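PDB 2GNP: transcriptional regulator from Streptococcus pneumoniae, which probably regulates transcription in response to a sugar or sugar-derived ligand bound by its putative sugar-binding domain. Local coordinates for residues V156-W169 with L181-F194. Numbering follows the deposited sequence.
Sequences VGIGDFSNKGKHQW and LTKVKTVGEICCRF
Phe161 is clasped on both faces: the methyl CG2 of Thr186 lies 3.9 Å from the ring centroid and 14° off the normal, a CH-pi contact, while Lys166 CG sits over the centre of the opposite face. The far rim meets the end of helix 175-183, with Phe161 CZ 3.6 Å from Leu181 CB. With CG anti to the backbone N (chi1 -157°), the ring swings across to this helix and to Phe194, whose CE1 lies 4.0 Å from Phe161 CE2. Phe194 then turns its edge onto Trp169 in a T-shaped pair, planes at 76°, CZ being 3.8 Å from Trp169 CE2. Cys192 SG comes in at the indole's own edge, 3.6 Å from Trp169 CH2. This aromatic cluster lies beside the antiparallel pairing of strand 153-160 with strand 188-190, at the end of a parallel strand in the Rossmann-like sheet of the putative sugar-binding domain. The pairing is short: Gly159 and Glu189 exchange two backbone hydrogen bonds, and Gly188 faces Asp160 in a non-hydrogen-bonded pair; on its hairpin side Val187 and Gly188 together form a classic bulge opposite Phe195. In the other direction from the Gly159-Glu189 pair, Ile190 CD1 packs on Val156 CG2 and Ile158 CG1, and Cys191 SG on Val156 CG1. The Glu189 chain, bent at chi2, curls back so that OE1 accepts from Cys192 N in the type I' turn of its own hairpin, and OE2 takes a bond from a water that also accepts from Trp169 NE1. A second water links Gly157 O to Cys191 N. Beyond its CG, the Lys166 chain runs on to donate from NZ to Phe161 O at 2.9 Å.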
ATOM      1  N   VAL A 156      -0.321   0.211  -3.537  1.00 10.03           N
ATOM      2  CA  VAL A 156      -0.673   0.111  -2.107  1.00 10.25           C
ATOM      3  C   VAL A 156      -0.501   1.484  -1.395  1.00  9.59           C
ATOM      4  O   VAL A 156       0.309   2.342  -1.798  1.00 11.19           O
ATOM      5  CB  VAL A 156       0.209  -0.935  -1.372  1.00  9.75           C
ATOM      6  CG1 VAL A 156       0.088  -2.310  -2.025  1.00 12.03           C
ATOM      7  CG2 VAL A 156       1.690  -0.463  -1.253  1.00 11.40           C
ATOM      8  N   GLY A 157      -1.317   1.700  -0.387  1.00 10.98           N
ATOM      9  CA  GLY A 157      -1.056   2.770   0.592  1.00 12.42           C
ATOM     10  C   GLY A 157      -0.273   2.154   1.769  1.00 12.90           C
ATOM     11  O   GLY A 157      -0.040   0.930   1.821  1.00 14.33           O
ATOM     12  N   ILE A 158       0.117   2.995   2.722  1.00 12.32           N
ATOM     13  CA  ILE A 158       0.834   2.541   3.935  1.00 13.85           C
ATOM     14  C   ILE A 158       0.100   3.190   5.089  1.00 13.73           C
ATOM     15  O   ILE A 158      -0.092   4.428   5.100  1.00 14.49           O
ATOM     16  CB  ILE A 158       2.334   2.976   3.938  1.00 13.47           C
ATOM     17  CG1 ILE A 158       3.120   2.229   2.818  1.00 15.00           C
ATOM     18  CG2 ILE A 158       2.966   2.723   5.354  1.00 12.82           C
ATOM     19  CD1 ILE A 158       4.553   2.826   2.544  1.00 14.12           C
ATOM     20  N   GLY A 159      -0.321   2.368   6.061  1.00 13.43           N
ATOM     21  CA  GLY A 159      -1.016   2.902   7.250  1.00 13.69           C
ATOM     22  C   GLY A 159      -0.070   3.041   8.444  1.00 15.02           C
ATOM     23  O   GLY A 159       0.989   2.404   8.499  1.00 13.64           O
ATOM     24  N   ASP A 160      -0.418   3.952   9.353  1.00 15.97           N
ATOM     25  CA  ASP A 160       0.398   4.137  10.549  1.00 17.66           C
ATOM     26  C   ASP A 160      -0.327   3.478  11.720  1.00 18.08           C
ATOM     27  O   ASP A 160      -1.438   2.989  11.535  1.00 18.82           O
ATOM     28  CB  ASP A 160       0.665   5.643  10.836  1.00 18.99           C
ATOM     29  CG  ASP A 160      -0.588   6.427  11.094  1.00 22.09           C
ATOM     30  OD1 ASP A 160      -0.909   7.341  10.283  1.00 28.79           O
ATOM     31  OD2 ASP A 160      -1.285   6.142  12.082  1.00 23.65           O
ATOM     32  N   PHE A 161       0.274   3.472  12.914  1.00 17.84           N
ATOM     33  CA  PHE A 161      -0.363   2.815  14.045  1.00 19.10           C
ATOM     34  C   PHE A 161      -0.515   3.835  15.161  1.00 20.54           C
ATOM     35  O   PHE A 161      -0.500   3.486  16.346  1.00 20.05           O
ATOM     36  CB  PHE A 161       0.457   1.619  14.475  1.00 19.99           C
ATOM     37  CG  PHE A 161      -0.318   0.588  15.229  1.00 20.61           C
ATOM     38  CD1 PHE A 161       0.030   0.275  16.534  1.00 20.49           C
ATOM     39  CD2 PHE A 161      -1.399  -0.060  14.648  1.00 21.09           C
ATOM     40  CE1 PHE A 161      -0.709  -0.707  17.249  1.00 19.69           C
ATOM     41  CE2 PHE A 161      -2.118  -1.005  15.351  1.00 18.26           C
ATOM     42  CZ  PHE A 161      -1.756  -1.338  16.648  1.00 21.36           C
ATOM     43  N   SER A 162      -0.651   5.100  14.717  1.00 20.47           N
ATOM     44  CA  SER A 162      -0.982   6.201  15.597  1.00 21.36           C
ATOM     45  C   SER A 162      -2.440   6.031  16.006  1.00 21.73           C
ATOM     46  O   SER A 162      -3.175   5.165  15.477  1.00 21.27           O
ATOM     47  CB  SER A 162      -0.811   7.544  14.882  1.00 21.73           C
ATOM     48  OG  SER A 162      -1.968   7.794  14.087  1.00 23.11           O
ATOM     49  N   ASN A 163      -2.915   6.874  16.917  1.00 24.01           N
ATOM     50  CA  ASN A 163      -4.329   6.847  17.309  1.00 25.60           C
ATOM     51  C   ASN A 163      -5.286   6.898  16.099  1.00 25.85           C
ATOM     52  O   ASN A 163      -6.236   6.144  16.032  1.00 27.02           O
ATOM     53  CB  ASN A 163      -4.650   7.944  18.351  1.00 26.52           C
ATOM     54  CG  ASN A 163      -5.525   7.440  19.522  1.00 29.81           C
ATOM     55  OD1 ASN A 163      -5.212   7.638  20.681  1.00 27.93           O
ATOM     56  ND2 ASN A 163      -6.629   6.807  19.197  1.00 34.40           N
ATOM     57  N   LYS A 164      -5.006   7.762  15.130  1.00 26.68           N
ATOM     58  CA  LYS A 164      -5.861   7.885  13.970  1.00 27.94           C
ATOM     59  C   LYS A 164      -5.723   6.672  13.068  1.00 27.59           C
ATOM     60  O   LYS A 164      -6.684   6.286  12.396  1.00 27.51           O
ATOM     61  CB  LYS A 164      -5.494   9.140  13.193  1.00 28.69           C
ATOM     62  CG  LYS A 164      -6.042  10.439  13.768  1.00 33.80           C
ATOM     63  CD  LYS A 164      -6.356  11.462  12.642  1.00 37.92           C
ATOM     64  CE  LYS A 164      -5.253  11.534  11.571  1.00 40.37           C
ATOM     65  NZ  LYS A 164      -5.551  12.422  10.362  1.00 41.51           N
ATOM     66  N   GLY A 165      -4.519   6.086  13.035  1.00 25.81           N
ATOM     67  CA  GLY A 165      -4.285   4.860  12.269  1.00 25.10           C
ATOM     68  C   GLY A 165      -5.038   3.673  12.863  1.00 23.33           C
ATOM     69  O   GLY A 165      -5.671   2.904  12.140  1.00 23.75           O
ATOM     70  N   LYS A 166      -4.980   3.521  14.184  1.00 22.49           N
ATOM     71  CA  LYS A 166      -5.728   2.488  14.875  1.00 22.14           C
ATOM     72  C   LYS A 166      -7.242   2.679  14.702  1.00 22.24           C
ATOM     73  O   LYS A 166      -7.983   1.720  14.718  1.00 21.49           O
ATOM     74  CB  LYS A 166      -5.395   2.452  16.366  1.00 22.48           C
ATOM     75  CG  LYS A 166      -3.976   2.059  16.697  1.00 24.32           C
ATOM     76  CD  LYS A 166      -3.869   1.730  18.185  1.00 28.52           C
ATOM     77  CE  LYS A 166      -3.186   2.805  18.946  1.00 32.80           C
ATOM     78  NZ  LYS A 166      -1.695   2.608  18.818  1.00 32.92           N
ATOM     79  N   HIS A 167      -7.683   3.928  14.527  1.00 21.63           N
ATOM     80  CA  HIS A 167      -9.114   4.221  14.328  1.00 22.88           C
ATOM     81  C   HIS A 167      -9.872   3.344  13.321  1.00 22.87           C
ATOM     82  O   HIS A 167     -10.940   2.796  13.657  1.00 22.96           O
ATOM     83  CB  HIS A 167      -9.300   5.699  13.946  1.00 22.91           C
ATOM     84  CG  HIS A 167     -10.723   6.083  13.723  1.00 23.11           C
ATOM     85  ND1 HIS A 167     -11.622   6.207  14.756  1.00 23.62           N
ATOM     86  CD2 HIS A 167     -11.406   6.370  12.585  1.00 24.23           C
ATOM     87  CE1 HIS A 167     -12.802   6.557  14.267  1.00 24.58           C
ATOM     88  NE2 HIS A 167     -12.702   6.641  12.950  1.00 23.72           N
ATOM     89  N   GLN A 168      -9.333   3.232  12.098  1.00 22.89           N
ATOM     90  CA  GLN A 168      -9.983   2.485  11.004  1.00 23.71           C
ATOM     91  C   GLN A 168     -10.195   0.996  11.336  1.00 21.91           C
ATOM     92  O   GLN A 168     -11.067   0.339  10.761  1.00 21.35           O
ATOM     93  CB  GLN A 168      -9.190   2.653   9.693  1.00 25.16           C
ATOM     94  CG  GLN A 168      -8.837   4.125   9.382  1.00 31.80           C
ATOM     95  CD  GLN A 168      -9.989   4.888   8.714  1.00 39.05           C
ATOM     96  OE1 GLN A 168     -11.180   4.582   8.918  1.00 41.63           O
ATOM     97  NE2 GLN A 168      -9.630   5.901   7.905  1.00 41.31           N
ATOM     98  N   TRP A 169      -9.448   0.525  12.333  1.00 20.66           N
ATOM     99  CA  TRP A 169      -9.392  -0.897  12.717  1.00 21.26           C
ATOM    100  C   TRP A 169     -10.226  -1.274  13.927  1.00 21.45           C
ATOM    101  O   TRP A 169     -10.271  -2.455  14.327  1.00 21.05           O
ATOM    102  CB  TRP A 169      -7.933  -1.322  12.918  1.00 21.70           C
ATOM    103  CG  TRP A 169      -7.212  -1.341  11.619  1.00 19.13           C
ATOM    104  CD1 TRP A 169      -6.388  -0.359  11.105  1.00 21.95           C
ATOM    105  CD2 TRP A 169      -7.299  -2.362  10.614  1.00 16.78           C
ATOM    106  NE1 TRP A 169      -5.941  -0.736   9.857  1.00 20.76           N
ATOM    107  CE2 TRP A 169      -6.489  -1.948   9.526  1.00 19.10           C
ATOM    108  CE3 TRP A 169      -7.977  -3.586  10.539  1.00 21.63           C
ATOM    109  CZ2 TRP A 169      -6.325  -2.724   8.359  1.00 22.30           C
ATOM    110  CZ3 TRP A 169      -7.790  -4.393   9.385  1.00 23.79           C
ATOM    111  CH2 TRP A 169      -6.959  -3.929   8.305  1.00 24.21           C
ATOM    112  N   LEU A 181      -0.392  -6.058  19.555  1.00 18.43           N
ATOM    113  CA  LEU A 181       0.311  -5.220  18.559  1.00 17.88           C
ATOM    114  C   LEU A 181       1.159  -4.119  19.185  1.00 18.09           C
ATOM    115  O   LEU A 181       2.263  -3.841  18.729  1.00 18.47           O
ATOM    116  CB  LEU A 181      -0.667  -4.642  17.544  1.00 17.96           C
ATOM    117  CG  LEU A 181      -1.187  -5.693  16.558  1.00 16.05           C
ATOM    118  CD1 LEU A 181      -2.371  -5.074  15.749  1.00 15.69           C
ATOM    119  CD2 LEU A 181      -0.128  -6.341  15.639  1.00 18.29           C
ATOM    120  N   THR A 182       0.626  -3.504  20.228  1.00 19.16           N
ATOM    121  CA  THR A 182       1.332  -2.416  20.923  1.00 19.32           C
ATOM    122  C   THR A 182       2.531  -3.010  21.679  1.00 19.39           C
ATOM    123  O   THR A 182       3.637  -2.450  21.652  1.00 18.89           O
ATOM    124  CB  THR A 182       0.367  -1.658  21.855  1.00 20.34           C
ATOM    125  OG1 THR A 182      -0.639  -1.033  21.041  1.00 19.12           O
ATOM    126  CG2 THR A 182       1.107  -0.553  22.652  1.00 19.60           C
ATOM    127  N   LYS A 183       2.326  -4.177  22.294  1.00 21.68           N
ATOM    128  CA  LYS A 183       3.423  -4.813  23.047  1.00 23.04           C
ATOM    129  C   LYS A 183       4.644  -5.083  22.165  1.00 22.61           C
ATOM    130  O   LYS A 183       5.796  -4.929  22.603  1.00 21.58           O
ATOM    131  CB  LYS A 183       2.953  -6.101  23.733  1.00 24.04           C
ATOM    132  CG  LYS A 183       3.866  -6.527  24.878  1.00 29.40           C
ATOM    133  CD  LYS A 183       3.850  -8.056  25.114  1.00 36.26           C
ATOM    134  CE  LYS A 183       2.796  -8.483  26.133  1.00 40.34           C
ATOM    135  NZ  LYS A 183       3.149  -9.814  26.774  1.00 39.98           N
ATOM    136  N   VAL A 184       4.404  -5.481  20.909  1.00 21.60           N
ATOM    137  CA  VAL A 184       5.509  -5.747  19.968  1.00 22.62           C
ATOM    138  C   VAL A 184       5.944  -4.526  19.167  1.00 20.76           C
ATOM    139  O   VAL A 184       6.714  -4.649  18.186  1.00 21.95           O
ATOM    140  CB  VAL A 184       5.226  -6.947  19.023  1.00 23.64           C
ATOM    141  CG1 VAL A 184       5.060  -8.242  19.834  1.00 26.47           C
ATOM    142  CG2 VAL A 184       4.002  -6.666  18.141  1.00 25.45           C
ATOM    143  N   LYS A 185       5.463  -3.355  19.581  1.00 18.81           N
ATOM    144  CA  LYS A 185       5.937  -2.086  19.060  1.00 19.04           C
ATOM    145  C   LYS A 185       5.603  -1.971  17.582  1.00 17.90           C
ATOM    146  O   LYS A 185       6.453  -1.638  16.774  1.00 16.72           O
ATOM    147  CB  LYS A 185       7.457  -1.939  19.277  1.00 19.52           C
ATOM    148  CG  LYS A 185       7.852  -1.844  20.798  1.00 22.30           C
ATOM    149  CD  LYS A 185       9.372  -1.875  20.948  1.00 21.96           C
ATOM    150  CE  LYS A 185       9.821  -2.581  22.243  1.00 28.26           C
ATOM    151  NZ  LYS A 185       9.197  -1.881  23.367  1.00 25.77           N
ATOM    152  N   THR A 186       4.355  -2.300  17.245  1.00 16.60           N
ATOM    153  CA  THR A 186       3.888  -2.124  15.861  1.00 15.86           C
ATOM    154  C   THR A 186       3.992  -0.657  15.475  1.00 14.70           C
ATOM    155  O   THR A 186       3.634   0.271  16.281  1.00 15.56           O
ATOM    156  CB  THR A 186       2.435  -2.619  15.760  1.00 14.66           C
ATOM    157  OG1 THR A 186       2.456  -4.025  16.037  1.00 16.50           O
ATOM    158  CG2 THR A 186       1.842  -2.396  14.346  1.00 16.35           C
ATOM    159  N   VAL A 187       4.424  -0.389  14.240  1.00 14.42           N
ATOM    160  CA  VAL A 187       4.541   0.980  13.779  1.00 16.63           C
ATOM    161  C   VAL A 187       3.626   1.301  12.579  1.00 16.52           C
ATOM    162  O   VAL A 187       3.398   2.472  12.263  1.00 17.69           O
ATOM    163  CB  VAL A 187       5.999   1.417  13.453  1.00 18.84           C
ATOM    164  CG1 VAL A 187       6.950   1.251  14.700  1.00 19.59           C
ATOM    165  CG2 VAL A 187       6.539   0.694  12.266  1.00 21.46           C
ATOM    166  N   GLY A 188       3.168   0.265  11.879  1.00 15.46           N
ATOM    167  CA  GLY A 188       2.382   0.561  10.679  1.00 13.88           C
ATOM    168  C   GLY A 188       1.855  -0.706  10.046  1.00 14.71           C
ATOM    169  O   GLY A 188       2.051  -1.849  10.566  1.00 13.81           O
ATOM    170  N   GLU A 189       1.122  -0.500   8.938  1.00 13.88           N
ATOM    171  CA  GLU A 189       0.621  -1.652   8.138  1.00 15.24           C
ATOM    172  C   GLU A 189       0.679  -1.404   6.657  1.00 13.08           C
ATOM    173  O   GLU A 189       0.670  -0.255   6.203  1.00 12.82           O
ATOM    174  CB  GLU A 189      -0.740  -2.194   8.533  1.00 18.58           C
ATOM    175  CG  GLU A 189      -2.030  -1.453   8.154  1.00 19.44           C
ATOM    176  CD  GLU A 189      -2.399  -1.134   6.670  1.00 14.94           C
ATOM    177  OE1 GLU A 189      -2.357  -1.908   5.644  1.00 21.06           O
ATOM    178  OE2 GLU A 189      -2.802   0.061   6.494  1.00 18.52           O
ATOM    179  N   ILE A 190       0.805  -2.516   5.937  1.00 12.52           N
ATOM    180  CA  ILE A 190       0.761  -2.506   4.476  1.00 12.91           C
ATOM    181  C   ILE A 190       0.024  -3.765   4.085  1.00 13.47           C
ATOM    182  O   ILE A 190       0.265  -4.838   4.637  1.00 12.80           O
ATOM    183  CB  ILE A 190       2.218  -2.398   3.907  1.00 13.64           C
ATOM    184  CG1 ILE A 190       2.225  -2.072   2.400  1.00 15.15           C
ATOM    185  CG2 ILE A 190       3.108  -3.693   4.238  1.00 13.10           C
ATOM    186  CD1 ILE A 190       3.677  -1.711   1.865  1.00 15.83           C
ATOM    187  N   CYS A 191      -0.917  -3.660   3.134  1.00 13.90           N
ATOM    188  CA  CYS A 191      -1.752  -4.806   2.758  1.00 14.96           C
ATOM    189  C   CYS A 191      -2.401  -5.478   3.991  1.00 14.66           C
ATOM    190  O   CYS A 191      -2.573  -6.678   4.005  1.00 15.02           O
ATOM    191  CB  CYS A 191      -0.984  -5.839   1.959  1.00 15.68           C
ATOM    192  SG  CYS A 191      -0.510  -5.171   0.334  1.00 17.59           S
ATOM    193  N   CYS A 192      -2.715  -4.666   4.981  1.00 15.57           N
ATOM    194  CA  CYS A 192      -3.379  -5.089   6.200  1.00 15.56           C
ATOM    195  C   CYS A 192      -2.534  -6.006   7.090  1.00 16.44           C
ATOM    196  O   CYS A 192      -3.083  -6.711   7.949  1.00 17.74           O
ATOM    197  CB  CYS A 192      -4.753  -5.722   5.824  1.00 16.75           C
ATOM    198  SG  CYS A 192      -5.830  -4.509   4.976  1.00 21.64           S
ATOM    199  N   ARG A 193      -1.223  -5.966   6.904  1.00 13.66           N
ATOM    200  CA  ARG A 193      -0.246  -6.679   7.760  1.00 14.98           C
ATOM    201  C   ARG A 193       0.550  -5.681   8.537  1.00 15.91           C
ATOM    202  O   ARG A 193       0.973  -4.658   7.992  1.00 16.53           O
ATOM    203  CB  ARG A 193       0.604  -7.655   6.990  1.00 15.69           C
ATOM    204  CG  ARG A 193      -0.322  -8.771   6.413  1.00 13.79           C
ATOM    205  CD  ARG A 193       0.529  -9.671   5.529  1.00 14.89           C
ATOM    206  NE  ARG A 193      -0.246 -10.774   4.947  1.00 12.27           N
ATOM    207  CZ  ARG A 193      -0.691 -11.816   5.638  1.00 14.40           C
ATOM    208  NH1 ARG A 193      -0.428 -11.895   6.967  1.00 12.80           N
ATOM    209  NH2 ARG A 193      -1.416 -12.786   5.039  1.00 13.86           N
ATOM    210  N   PHE A 194       0.713  -5.987   9.822  1.00 13.96           N
ATOM    211  CA  PHE A 194       1.251  -5.048  10.807  1.00 13.37           C
ATOM    212  C   PHE A 194       2.694  -5.364  11.041  1.00 14.09           C
ATOM    213  O   PHE A 194       3.039  -6.530  11.258  1.00 16.84           O
ATOM    214  CB  PHE A 194       0.404  -5.127  12.099  1.00 13.81           C
ATOM    215  CG  PHE A 194      -1.007  -4.596  11.873  1.00 11.82           C
ATOM    216  CD1 PHE A 194      -1.251  -3.242  12.026  1.00 15.40           C
ATOM    217  CD2 PHE A 194      -2.035  -5.427  11.416  1.00 14.36           C
ATOM    218  CE1 PHE A 194      -2.501  -2.724  11.769  1.00 15.09           C
ATOM    219  CE2 PHE A 194      -3.317  -4.877  11.121  1.00 15.54           C
ATOM    220  CZ  PHE A 194      -3.528  -3.538  11.324  1.00 17.00           C
TER
HETATM  221  O   HOH W   1      -1.872  -1.158   2.292  1.00 19.71           O
HETATM  222  O   HOH W   2       3.303   4.663  13.520  1.00 30.13           O
HETATM  223  O   HOH W   3      -4.055   1.034   8.541  1.00 27.06           O